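Local coordinates for decaprenyl diphosphate synthase (Rhodobacter capsulatus, PDB 3MZV), which probably lengthens farnesyl diphosphate with isopentenyl units, using magnesium, to make the long all-trans polyprenyl diphosphate that becomes the side chain of isoprenoid quinones, at residues T294-A297 against A298-W301; L212-A215 against F216-D220; R243-T246 against M247-K251; Q319-D322 against D323-D326. All blocks are in the same frame, centred on the assembly; numbering follows the deposited sequence.

Overall arrangement
All four contacts are local, between neighbouring turns or where a helix starts, and they follow the chain in the order interaction 2 (helix 199-224), interaction 3 (the entry into helix 247-254), interaction 1 (helix 290-308) and interaction 4 (helix 316-328). Interactions 1 and 2 are closest, their centres about 9 Å apart and their side chains touching. Interaction 1 also packs against interaction 3, about 15 Å away between centres, while interaction 2 touches interaction 4, their centres about 14 Å apart. Interactions 3 and 4 are farthest apart, about 28 Å between centres. Interaction 2, about 7 Å from the centre of the chain, is thus covered by the two C-terminal helices of this largely helical prenyl synthase.

Interaction 1 of 4, residues T294-A297 against A298-W301; sequences TRLA and AIGW
A298 enters the turn with its N-H bonded to the carbonyl oxygen of T294, and its CB rests 3.5 Å from R295 O. So small a side chain suits a buried position where helix 290-308 comes close to I218 of helix 199-224; T294 packs on the same isoleucine and turns its OG1 back to T290 O. I299 follows, its N bonded to R295 O at 3.0 Å. With CG1 set between the backbone N and the carbonyl carbon (chi1 70°), the chain leans back over the preceding turn, where CG1 lies 3.6 Å from L296 O. Its tip CD1 then reaches CD2 of L296 at 4.1 Å and NH2 of R295 at 4.0 Å. That arginine bends at chi3, and its polar atoms are held by E292 in a salt bridge and by V332 O. The backbone bonds from A298 N to T294 O and from I299 N to R295 O are the i to i+4 repeat of an alpha-helix, here one of the C-terminal helices of the prenyl synthase fold. G300 N bonds to L296 O at 2.9 Å; a CB at this residue would come tight against that same oxygen, so glycine fits without strain. Finally W301 donates its N-H to A297 O and brings indole CD1 within 3.2 Å of that oxygen, while its ring packs on I214 and I218.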
ATOM      1  N   THR B 294      31.582  10.322   6.678  1.00 27.88           N
ATOM      2  CA  THR B 294      30.154  10.006   6.838  1.00 28.31           C
ATOM      3  C   THR B 294      29.719  10.349   8.256  1.00 27.87           C
ATOM      4  O   THR B 294      28.633  10.844   8.441  1.00 29.23           O
ATOM      5  CB  THR B 294      29.915   8.518   6.504  1.00 29.16           C
ATOM      6  OG1 THR B 294      30.375   8.273   5.167  1.00 29.10           O
ATOM      7  CG2 THR B 294      28.444   8.115   6.684  1.00 28.81           C
ATOM      8  N   ARG B 295      30.566  10.088   9.243  1.00 29.69           N
ATOM      9  CA  ARG B 295      30.297  10.490  10.625  1.00 29.94           C
ATOM     10  C   ARG B 295      30.019  11.994  10.694  1.00 30.34           C
ATOM     11  O   ARG B 295      29.034  12.439  11.282  1.00 29.28           O
ATOM     12  CB  ARG B 295      31.445  10.105  11.534  1.00 31.42           C
ATOM     13  CG  ARG B 295      31.120  10.233  12.995  1.00 34.35           C
ATOM     14  CD  ARG B 295      32.329   9.941  13.819  1.00 35.83           C
ATOM     15  NE  ARG B 295      33.123  11.151  14.015  1.00 36.90           N
ATOM     16  CZ  ARG B 295      32.861  12.105  14.909  1.00 38.38           C
ATOM     17  NH1 ARG B 295      33.672  13.144  14.996  1.00 36.57           N
ATOM     18  NH2 ARG B 295      31.820  12.031  15.741  1.00 36.49           N
ATOM     19  N   LEU B 296      30.913  12.797  10.105  1.00 29.87           N
ATOM     20  CA  LEU B 296      30.700  14.232  10.027  1.00 29.65           C
ATOM     21  C   LEU B 296      29.387  14.634   9.369  1.00 28.66           C
ATOM     22  O   LEU B 296      28.750  15.562   9.823  1.00 30.41           O
ATOM     23  CB  LEU B 296      31.856  14.939   9.277  1.00 29.14           C
ATOM     24  CG  LEU B 296      33.231  14.936   9.946  1.00 32.72           C
ATOM     25  CD1 LEU B 296      34.204  15.778   9.086  1.00 31.97           C
ATOM     26  CD2 LEU B 296      33.153  15.472  11.314  1.00 32.27           C
ATOM     27  N   ALA B 297      28.979  13.959   8.291  1.00 29.84           N
ATOM     28  CA  ALA B 297      27.734  14.291   7.597  1.00 29.64           C
ATOM     29  C   ALA B 297      26.571  14.093   8.577  1.00 30.40           C
ATOM     30  O   ALA B 297      25.700  14.963   8.723  1.00 30.66           O
ATOM     31  CB  ALA B 297      27.530  13.401   6.354  1.00 29.88           C
ATOM     32  N   ALA B 298      26.603  12.965   9.283  1.00 30.21           N
ATOM     33  CA  ALA B 298      25.555  12.665  10.286  1.00 30.63           C
ATOM     34  C   ALA B 298      25.476  13.696  11.415  1.00 31.81           C
ATOM     35  O   ALA B 298      24.385  14.167  11.746  1.00 31.93           O
ATOM     36  CB  ALA B 298      25.766  11.239  10.858  1.00 31.01           C
ATOM     37  N   ILE B 299      26.611  14.034  12.032  1.00 31.21           N
ATOM     38  CA  ILE B 299      26.576  14.956  13.141  1.00 32.14           C
ATOM     39  C   ILE B 299      26.253  16.385  12.637  1.00 32.30           C
ATOM     40  O   ILE B 299      25.577  17.156  13.331  1.00 33.81           O
ATOM     41  CB  ILE B 299      27.787  14.854  14.069  1.00 33.02           C
ATOM     42  CG1 ILE B 299      29.045  15.387  13.384  1.00 31.33           C
ATOM     43  CG2 ILE B 299      27.977  13.398  14.590  1.00 34.65           C
ATOM     44  CD1 ILE B 299      30.280  15.413  14.306  1.00 29.18           C
ATOM     45  N   GLY B 300      26.617  16.680  11.393  1.00 31.67           N
ATOM     46  CA  GLY B 300      26.247  17.943  10.736  1.00 31.77           C
ATOM     47  C   GLY B 300      24.736  18.097  10.600  1.00 32.24           C
ATOM     48  O   GLY B 300      24.175  19.166  10.892  1.00 32.28           O
ATOM     49  N   TRP B 301      24.069  17.010  10.183  1.00 32.09           N
ATOM     50  CA  TRP B 301      22.624  17.037  10.036  1.00 32.69           C
ATOM     51  C   TRP B 301      21.968  17.241  11.409  1.00 33.21           C
ATOM     52  O   TRP B 301      20.927  17.880  11.476  1.00 33.53           O
ATOM     53  CB  TRP B 301      22.109  15.779   9.274  1.00 30.64           C
ATOM     54  CG  TRP B 301      22.204  15.982   7.772  1.00 33.06           C
ATOM     55  CD1 TRP B 301      23.101  15.416   6.884  1.00 35.75           C
ATOM     56  CD2 TRP B 301      21.383  16.837   7.003  1.00 32.24           C
ATOM     57  NE1 TRP B 301      22.858  15.875   5.608  1.00 33.42           N
ATOM     58  CE2 TRP B 301      21.833  16.769   5.655  1.00 33.54           C
ATOM     59  CE3 TRP B 301      20.331  17.700   7.322  1.00 33.39           C
ATOM     60  CZ2 TRP B 301      21.213  17.485   4.614  1.00 36.13           C
ATOM     61  CZ3 TRP B 301      19.741  18.418   6.294  1.00 35.28           C
ATOM     62  CH2 TRP B 301      20.182  18.301   4.961  1.00 37.65           C
TER

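Interaction 2 of 4, residues L212-A215 against F216-D220; sequences LGIA and FQIVD
I214 and I218, one helical turn apart, lie side by side and point the same way, with CG2 of I214 3.6 Å from CD1 of I218. Two torsions make this possible: I214 places CG2 opposite its backbone N, and I218 sends CG1 opposite its carbonyl carbon (chi1 -60°), back toward the earlier turn. CG1 of I218 consequently sits 3.3 Å from I214 O, the same oxygen that accepts the I218 N-H in a nearly straight bond of 3.0 Å (N-H...O angle 176°). V219 repeats the pattern, its N bonded to A215 O at 2.9 Å and its CG2 3.4 Å from that oxygen. F216 N bonds to L212 O at 2.8 Å, yet its ring leads away from the preceding turn to meet the ring of F184, the planes at about 55°, and to touch L56 and V328. L212 reaches L324 and A325 of helix 316-328, and G213 adds no side-chain bulk. Beyond this layer, helix 169-194 packs through I176 against I218. D220 opens the second aspartate-rich DDxxD motif of the family, which in relatives binds magnesium and the allylic diphosphate. The backbone N-H groups of F216 to V219 are thus paired within the helix, and branched and aromatic carbon packs around them as apolar surface, before the polar, probably metal-binding aspartates begin at D220.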
ATOM      1  N   LEU B 212      16.731  15.301  11.323  1.00 32.65           N
ATOM      2  CA  LEU B 212      16.912  14.179  12.223  1.00 32.15           C
ATOM      3  C   LEU B 212      16.826  12.869  11.461  1.00 31.83           C
ATOM      4  O   LEU B 212      17.535  11.914  11.802  1.00 32.22           O
ATOM      5  CB  LEU B 212      15.881  14.208  13.370  1.00 32.34           C
ATOM      6  CG  LEU B 212      15.991  13.276  14.577  1.00 33.43           C
ATOM      7  CD1 LEU B 212      17.050  13.753  15.512  1.00 32.88           C
ATOM      8  CD2 LEU B 212      14.598  13.234  15.264  1.00 34.96           C
ATOM      9  N   GLY B 213      15.879  12.769  10.528  1.00 31.68           N
ATOM     10  CA  GLY B 213      15.684  11.526   9.776  1.00 32.28           C
ATOM     11  C   GLY B 213      16.868  11.234   8.857  1.00 32.57           C
ATOM     12  O   GLY B 213      17.330  10.094   8.777  1.00 33.27           O
ATOM     13  N   ILE B 214      17.371  12.289   8.203  1.00 31.52           N
ATOM     14  CA  ILE B 214      18.598  12.197   7.447  1.00 31.35           C
ATOM     15  C   ILE B 214      19.754  11.695   8.341  1.00 30.82           C
ATOM     16  O   ILE B 214      20.364  10.694   7.999  1.00 31.62           O
ATOM     17  CB  ILE B 214      18.957  13.489   6.773  1.00 30.70           C
ATOM     18  CG1 ILE B 214      17.996  13.776   5.652  1.00 31.16           C
ATOM     19  CG2 ILE B 214      20.437  13.392   6.193  1.00 31.51           C
ATOM     20  CD1 ILE B 214      18.005  15.197   5.199  1.00 34.27           C
ATOM     21  N   ALA B 215      19.973  12.313   9.494  1.00 30.28           N
ATOM     22  CA  ALA B 215      20.987  11.858  10.442  1.00 31.58           C
ATOM     23  C   ALA B 215      20.786  10.430  10.810  1.00 32.02           C
ATOM     24  O   ALA B 215      21.719   9.656  10.870  1.00 31.92           O
ATOM     25  CB  ALA B 215      21.018  12.752  11.743  1.00 31.14           C
ATOM     26  N   PHE B 216      19.532  10.058  11.031  1.00 32.37           N
ATOM     27  CA  PHE B 216      19.228   8.736  11.510  1.00 33.00           C
ATOM     28  C   PHE B 216      19.672   7.660  10.498  1.00 31.52           C
ATOM     29  O   PHE B 216      20.291   6.677  10.851  1.00 32.75           O
ATOM     30  CB  PHE B 216      17.700   8.705  11.708  1.00 33.81           C
ATOM     31  CG  PHE B 216      17.178   7.454  12.280  1.00 36.57           C
ATOM     32  CD1 PHE B 216      17.041   7.321  13.649  1.00 40.59           C
ATOM     33  CD2 PHE B 216      16.709   6.440  11.437  1.00 41.95           C
ATOM     34  CE1 PHE B 216      16.477   6.155  14.193  1.00 45.27           C
ATOM     35  CE2 PHE B 216      16.151   5.262  11.974  1.00 43.25           C
ATOM     36  CZ  PHE B 216      16.024   5.126  13.338  1.00 45.16           C
ATOM     37  N   GLN B 217      19.379   7.882   9.233  1.00 32.17           N
ATOM     38  CA  GLN B 217      19.758   6.947   8.184  1.00 32.04           C
ATOM     39  C   GLN B 217      21.281   6.943   7.959  1.00 31.12           C
ATOM     40  O   GLN B 217      21.851   5.896   7.764  1.00 30.74           O
ATOM     41  CB  GLN B 217      19.098   7.253   6.877  1.00 31.44           C
ATOM     42  CG  GLN B 217      19.396   6.214   5.823  1.00 32.85           C
ATOM     43  CD  GLN B 217      18.888   4.854   6.201  1.00 38.49           C
ATOM     44  OE1 GLN B 217      19.636   3.862   6.259  1.00 38.04           O
ATOM     45  NE2 GLN B 217      17.616   4.804   6.507  1.00 34.30           N
ATOM     46  N   ILE B 218      21.908   8.114   7.929  1.00 30.91           N
ATOM     47  CA  ILE B 218      23.361   8.149   7.792  1.00 30.26           C
ATOM     48  C   ILE B 218      24.041   7.380   8.904  1.00 30.10           C
ATOM     49  O   ILE B 218      24.988   6.613   8.644  1.00 30.02           O
ATOM     50  CB  ILE B 218      23.923   9.621   7.718  1.00 30.60           C
ATOM     51  CG1 ILE B 218      23.337  10.348   6.515  1.00 28.40           C
ATOM     52  CG2 ILE B 218      25.485   9.551   7.659  1.00 26.32           C
ATOM     53  CD1 ILE B 218      23.697  11.885   6.350  1.00 28.94           C
ATOM     54  N   VAL B 219      23.550   7.503  10.132  1.00 29.86           N
ATOM     55  CA  VAL B 219      24.096   6.728  11.255  1.00 31.71           C
ATOM     56  C   VAL B 219      23.977   5.202  10.986  1.00 33.08           C
ATOM     57  O   VAL B 219      24.909   4.479  11.133  1.00 33.11           O
ATOM     58  CB  VAL B 219      23.450   7.070  12.625  1.00 31.20           C
ATOM     59  CG1 VAL B 219      23.758   5.985  13.706  1.00 33.13           C
ATOM     60  CG2 VAL B 219      23.958   8.419  13.126  1.00 33.90           C
ATOM     61  N   ASP B 220      22.833   4.756  10.538  1.00 34.83           N
ATOM     62  CA  ASP B 220      22.684   3.344  10.198  1.00 36.82           C
ATOM     63  C   ASP B 220      23.632   2.904   9.084  1.00 37.01           C
ATOM     64  O   ASP B 220      24.280   1.836   9.186  1.00 37.17           O
ATOM     65  CB  ASP B 220      21.264   3.101   9.781  1.00 37.51           C
ATOM     66  CG  ASP B 220      20.351   2.880  10.969  1.00 40.42           C
ATOM     67  OD1 ASP B 220      20.876   2.639  12.080  1.00 44.48           O
ATOM     68  OD2 ASP B 220      19.127   2.912  10.754  1.00 44.49           O
TER

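Interaction 3 of 4, residues R243-T246 against M247-K251; sequences RKLT and MPVIK
I250 leans back over the residues that lead into its helix, and its side chain can be followed outward from CB. CB itself lies 3.8 Å from T246 O. Because CG1 stands opposite the carbonyl carbon (chi1 -67°), it swings over the start of the helix, 3.5 Å from T246 O and 4.0 Å from CD1 of L245. The tip, CD1, goes one residue further back and settles 3.6 Å from L245 O, while Y172 and E169 of helix 169-194 adjoin the same side chain. The backbone of I250 grips the same place: its N-H bonds to T246 O at 2.9 Å (N-H...O angle 171°), an oxygen that also takes a weak bond from V249 N. With only a CB at I250, as in alanine, the space beside L245 CD1 and the backbone of T246 would probably be left as a gap, with V249 the leucine tip's remaining partner in this contact. T246 occupies the N-cap position of helix 247-254, although its side chain makes no capping bond; OG1 instead rests 3.6 Å from CD of P248. Proline suits this first helical turn, where an N-H would have no earlier turn to bond to. The helix before ends in a Schellman motif at R243, where phi is positive. K244 and T246 fall in the stretch that follows the second aspartate-rich motif. L245 is buried, its CD1 3.7 Å from CG1 of V249, their side chains crossing at about a right angle.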
ATOM      1  N   ARG B 243      24.909  -4.352  -2.432  1.00 43.26           N
ATOM      2  CA  ARG B 243      25.514  -3.489  -3.425  1.00 41.61           C
ATOM      3  C   ARG B 243      24.855  -2.131  -3.476  1.00 41.14           C
ATOM      4  O   ARG B 243      24.801  -1.474  -4.532  1.00 42.04           O
ATOM      5  CB  ARG B 243      25.571  -4.186  -4.775  1.00 42.52           C
ATOM      6  CG  ARG B 243      26.275  -5.537  -4.651  1.00 42.83           C
ATOM      7  CD  ARG B 243      25.769  -6.596  -5.610  1.00 45.80           C
ATOM      8  NE  ARG B 243      25.941  -6.194  -7.004  1.00 46.61           N
ATOM      9  CZ  ARG B 243      25.492  -6.889  -8.042  1.00 49.72           C
ATOM     10  NH1 ARG B 243      25.694  -6.433  -9.269  1.00 48.91           N
ATOM     11  NH2 ARG B 243      24.838  -8.029  -7.852  1.00 49.74           N
ATOM     12  N   LYS B 244      24.390  -1.676  -2.313  1.00 40.10           N
ATOM     13  CA  LYS B 244      23.810  -0.340  -2.203  1.00 39.88           C
ATOM     14  C   LYS B 244      24.880   0.737  -2.292  1.00 38.38           C
ATOM     15  O   LYS B 244      25.975   0.569  -1.784  1.00 38.38           O
ATOM     16  CB  LYS B 244      22.995  -0.179  -0.898  1.00 40.38           C
ATOM     17  CG  LYS B 244      21.709  -0.986  -0.906  1.00 44.04           C
ATOM     18  CD  LYS B 244      20.918  -0.872   0.409  1.00 45.67           C
ATOM     19  CE  LYS B 244      19.629  -1.748   0.307  1.00 47.95           C
ATOM     20  NZ  LYS B 244      18.792  -1.674   1.552  1.00 48.93           N
ATOM     21  N   LEU B 245      24.565   1.837  -2.972  1.00 37.96           N
ATOM     22  CA  LEU B 245      25.468   2.987  -3.030  1.00 37.37           C
ATOM     23  C   LEU B 245      25.091   3.939  -1.893  1.00 37.52           C
ATOM     24  O   LEU B 245      24.162   4.766  -2.044  1.00 38.29           O
ATOM     25  CB  LEU B 245      25.414   3.684  -4.387  1.00 37.78           C
ATOM     26  CG  LEU B 245      26.379   3.082  -5.417  1.00 38.10           C
ATOM     27  CD1 LEU B 245      27.855   3.348  -4.963  1.00 35.31           C
ATOM     28  CD2 LEU B 245      26.138   1.582  -5.637  1.00 36.61           C
ATOM     29  N   THR B 246      25.768   3.750  -0.744  1.00 36.01           N
ATOM     30  CA  THR B 246      25.610   4.636   0.413  1.00 35.10           C
ATOM     31  C   THR B 246      26.827   5.536   0.546  1.00 34.23           C
ATOM     32  O   THR B 246      27.877   5.233  -0.024  1.00 32.63           O
ATOM     33  CB  THR B 246      25.363   3.810   1.704  1.00 35.12           C
ATOM     34  OG1 THR B 246      26.468   2.967   2.005  1.00 35.97           O
ATOM     35  CG2 THR B 246      24.060   2.943   1.574  1.00 35.52           C
ATOM     36  N   MET B 247      26.704   6.586   1.345  1.00 34.04           N
ATOM     37  CA  MET B 247      27.743   7.603   1.467  1.00 33.49           C
ATOM     38  C   MET B 247      29.195   7.063   1.565  1.00 32.88           C
ATOM     39  O   MET B 247      30.053   7.556   0.842  1.00 33.51           O
ATOM     40  CB  MET B 247      27.437   8.586   2.610  1.00 33.44           C
ATOM     41  CG  MET B 247      28.231   9.812   2.591  1.00 35.65           C
ATOM     42  SD  MET B 247      27.732  11.100   3.861  1.00 32.51           S
ATOM     43  CE  MET B 247      26.659  12.112   2.779  1.00 38.18           C
ATOM     44  N   PRO B 248      29.477   6.090   2.456  1.00 33.40           N
ATOM     45  CA  PRO B 248      30.891   5.700   2.638  1.00 33.36           C
ATOM     46  C   PRO B 248      31.443   5.040   1.367  1.00 32.80           C
ATOM     47  O   PRO B 248      32.622   5.130   1.065  1.00 32.05           O
ATOM     48  CB  PRO B 248      30.845   4.682   3.769  1.00 34.20           C
ATOM     49  CG  PRO B 248      29.446   4.662   4.231  1.00 34.57           C
ATOM     50  CD  PRO B 248      28.595   5.459   3.450  1.00 33.73           C
ATOM     51  N   VAL B 249      30.571   4.373   0.608  1.00 32.80           N
ATOM     52  CA  VAL B 249      30.985   3.819  -0.683  1.00 32.23           C
ATOM     53  C   VAL B 249      31.124   4.885  -1.713  1.00 32.59           C
ATOM     54  O   VAL B 249      32.126   4.938  -2.397  1.00 31.14           O
ATOM     55  CB  VAL B 249      30.017   2.747  -1.203  1.00 32.96           C
ATOM     56  CG1 VAL B 249      30.482   2.178  -2.586  1.00 32.53           C
ATOM     57  CG2 VAL B 249      29.843   1.639  -0.167  1.00 32.70           C
ATOM     58  N   ILE B 250      30.093   5.730  -1.875  1.00 32.97           N
ATOM     59  CA  ILE B 250      30.136   6.801  -2.894  1.00 33.19           C
ATOM     60  C   ILE B 250      31.417   7.662  -2.752  1.00 33.76           C
ATOM     61  O   ILE B 250      32.084   7.989  -3.729  1.00 34.36           O
ATOM     62  CB  ILE B 250      28.897   7.708  -2.748  1.00 32.74           C
ATOM     63  CG1 ILE B 250      27.643   6.935  -3.118  1.00 32.85           C
ATOM     64  CG2 ILE B 250      29.053   8.983  -3.574  1.00 33.64           C
ATOM     65  CD1 ILE B 250      26.331   7.635  -2.572  1.00 34.54           C
ATOM     66  N   LYS B 251      31.712   8.057  -1.524  1.00 32.96           N
ATOM     67  CA  LYS B 251      32.892   8.897  -1.267  1.00 32.68           C
ATOM     68  C   LYS B 251      34.191   8.160  -1.621  1.00 32.61           C
ATOM     69  O   LYS B 251      35.101   8.760  -2.137  1.00 32.88           O
ATOM     70  CB  LYS B 251      32.937   9.342   0.183  1.00 32.53           C
ATOM     71  CG  LYS B 251      31.944  10.437   0.527  1.00 33.08           C
ATOM     72  CD  LYS B 251      32.109  10.894   1.968  1.00 36.57           C
ATOM     73  CE  LYS B 251      31.116  12.005   2.374  1.00 37.51           C
ATOM     74  NZ  LYS B 251      31.373  13.266   1.632  1.00 37.79           N
TER

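Interaction 4 of 4, residues Q319-D322 against D323-D326; sequences QMLD and DLAD
L321 and L324 form the packed side of this turn, their CD2 atoms 4.2 Å apart. Leucine suits both places: L321 reaches L60 and L67 of helix 56-67, L324 adds L14 of helix 11-17, and beneath them L324 N is held to M320 O at 2.8 Å. Toward solvent the contact is polar and looser. In the conformer described, one of two, Q319 NE2 makes a weak and doubtful bond of 2.8 Å to OD2 of D323, bent to an N-H...O angle of 122°, with amide and carboxylate planes 82° apart. D323 N bonds more firmly to Q319 O, at 2.9 Å. A water sits between the aspartates, 2.8 Å from D322 OD1 and also close to OD1 of D323, the latter approach doubtfully short. D322 OD1 has its strongest partner in R306, a salt bridge that would offset the nearby negative charges. Were the carboxylate of D323 exchanged for the methyl of an alanine, the water is likely to lose one of its anchors, and Q319 NE2 its weak partner. Leucines inward and carboxylates outward mark an amphipathic alpha-helix, here helix 316-328 on the flank of the prenyl synthase helical bundle.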
ATOM      1  N   GLN B 319      13.447  20.954  24.639  1.00 41.50           N
ATOM      2  CA  GLN B 319      14.732  20.481  25.133  0.50 42.27           C
ATOM      3  C   GLN B 319      14.865  18.966  24.934  1.00 42.15           C
ATOM      4  O   GLN B 319      15.914  18.497  24.570  1.00 42.23           O
ATOM      5  CB  GLN B 319      14.963  20.896  26.589  0.50 43.70           C
ATOM      6  CG  GLN B 319      16.407  20.771  27.055  0.50 45.02           C
ATOM      7  CD  GLN B 319      16.704  19.405  27.661  0.50 45.25           C
ATOM      8  OE1 GLN B 319      15.800  18.736  28.160  0.50 49.65           O
ATOM      9  NE2 GLN B 319      17.972  18.990  27.626  0.50 50.31           N
ATOM     10  N   MET B 320      13.792  18.207  25.129  1.00 41.51           N
ATOM     11  CA  MET B 320      13.870  16.777  24.936  1.00 41.02           C
ATOM     12  C   MET B 320      14.148  16.421  23.451  1.00 40.28           C
ATOM     13  O   MET B 320      14.881  15.474  23.178  1.00 39.76           O
ATOM     14  CB  MET B 320      12.607  16.067  25.455  1.00 40.84           C
ATOM     15  CG  MET B 320      12.564  15.880  26.992  1.00 42.29           C
ATOM     16  SD  MET B 320      11.015  15.082  27.611  1.00 36.37           S
ATOM     17  CE  MET B 320      10.182  16.589  28.103  1.00 45.09           C
ATOM     18  N   LEU B 321      13.591  17.184  22.511  1.00 38.56           N
ATOM     19  CA  LEU B 321      13.879  16.991  21.093  1.00 38.49           C
ATOM     20  C   LEU B 321      15.309  17.359  20.750  1.00 38.89           C
ATOM     21  O   LEU B 321      15.906  16.748  19.869  1.00 39.63           O
ATOM     22  CB  LEU B 321      12.905  17.791  20.197  1.00 36.80           C
ATOM     23  CG  LEU B 321      11.456  17.281  20.202  1.00 38.01           C
ATOM     24  CD1 LEU B 321      10.571  18.219  19.337  1.00 36.92           C
ATOM     25  CD2 LEU B 321      11.326  15.845  19.730  1.00 37.13           C
ATOM     26  N   ASP B 322      15.826  18.362  21.431  1.00 39.90           N
ATOM     27  CA  ASP B 322      17.236  18.722  21.337  1.00 41.05           C
ATOM     28  C   ASP B 322      18.115  17.527  21.784  1.00 41.22           C
ATOM     29  O   ASP B 322      19.039  17.096  21.030  1.00 40.29           O
ATOM     30  CB  ASP B 322      17.504  19.984  22.159  1.00 42.15           C
ATOM     31  CG  ASP B 322      18.802  20.699  21.781  1.00 47.63           C
ATOM     32  OD1 ASP B 322      19.876  20.137  22.018  1.00 49.06           O
ATOM     33  OD2 ASP B 322      18.749  21.855  21.304  1.00 54.79           O
ATOM     34  N   ASP B 323      17.815  16.959  22.951  1.00 40.76           N
ATOM     35  CA  ASP B 323      18.575  15.800  23.436  1.00 42.13           C
ATOM     36  C   ASP B 323      18.381  14.624  22.476  1.00 40.72           C
ATOM     37  O   ASP B 323      19.275  13.802  22.287  1.00 41.50           O
ATOM     38  CB  ASP B 323      18.133  15.337  24.828  1.00 42.89           C
ATOM     39  CG  ASP B 323      18.501  16.294  25.934  1.00 45.91           C
ATOM     40  OD1 ASP B 323      19.446  17.070  25.796  1.00 47.88           O
ATOM     41  OD2 ASP B 323      17.826  16.242  26.982  1.00 49.59           O
ATOM     42  N   LEU B 324      17.207  14.512  21.883  1.00 41.45           N
ATOM     43  CA  LEU B 324      16.976  13.393  20.981  1.00 41.02           C
ATOM     44  C   LEU B 324      17.925  13.477  19.754  1.00 40.37           C
ATOM     45  O   LEU B 324      18.366  12.443  19.230  1.00 40.76           O
ATOM     46  CB  LEU B 324      15.536  13.327  20.558  1.00 40.62           C
ATOM     47  CG  LEU B 324      15.105  12.169  19.666  1.00 40.72           C
ATOM     48  CD1 LEU B 324      15.254  10.799  20.356  1.00 41.71           C
ATOM     49  CD2 LEU B 324      13.653  12.427  19.201  1.00 39.31           C
ATOM     50  N   ALA B 325      18.255  14.684  19.314  1.00 38.86           N
ATOM     51  CA  ALA B 325      19.191  14.823  18.207  1.00 38.60           C
ATOM     52  C   ALA B 325      20.562  14.315  18.589  1.00 38.88           C
ATOM     53  O   ALA B 325      21.190  13.628  17.777  1.00 38.80           O
ATOM     54  CB  ALA B 325      19.272  16.266  17.723  1.00 39.03           C
ATOM     55  N   ASP B 326      21.004  14.611  19.823  1.00 39.13           N
ATOM     56  CA  ASP B 326      22.248  14.037  20.348  1.00 41.25           C
ATOM     57  C   ASP B 326      22.149  12.505  20.358  1.00 41.14           C
ATOM     58  O   ASP B 326      23.025  11.808  19.852  1.00 41.78           O
ATOM     59  CB  ASP B 326      22.559  14.562  21.766  1.00 42.64           C
ATOM     60  CG  ASP B 326      23.117  15.987  21.755  1.00 46.70           C
ATOM     61  OD1 ASP B 326      23.722  16.416  20.741  1.00 46.59           O
ATOM     62  OD2 ASP B 326      22.989  16.695  22.769  1.00 51.47           O
TER
HETATM   63  O   HOH W   1      20.664  18.606  24.171  1.00 32.13           O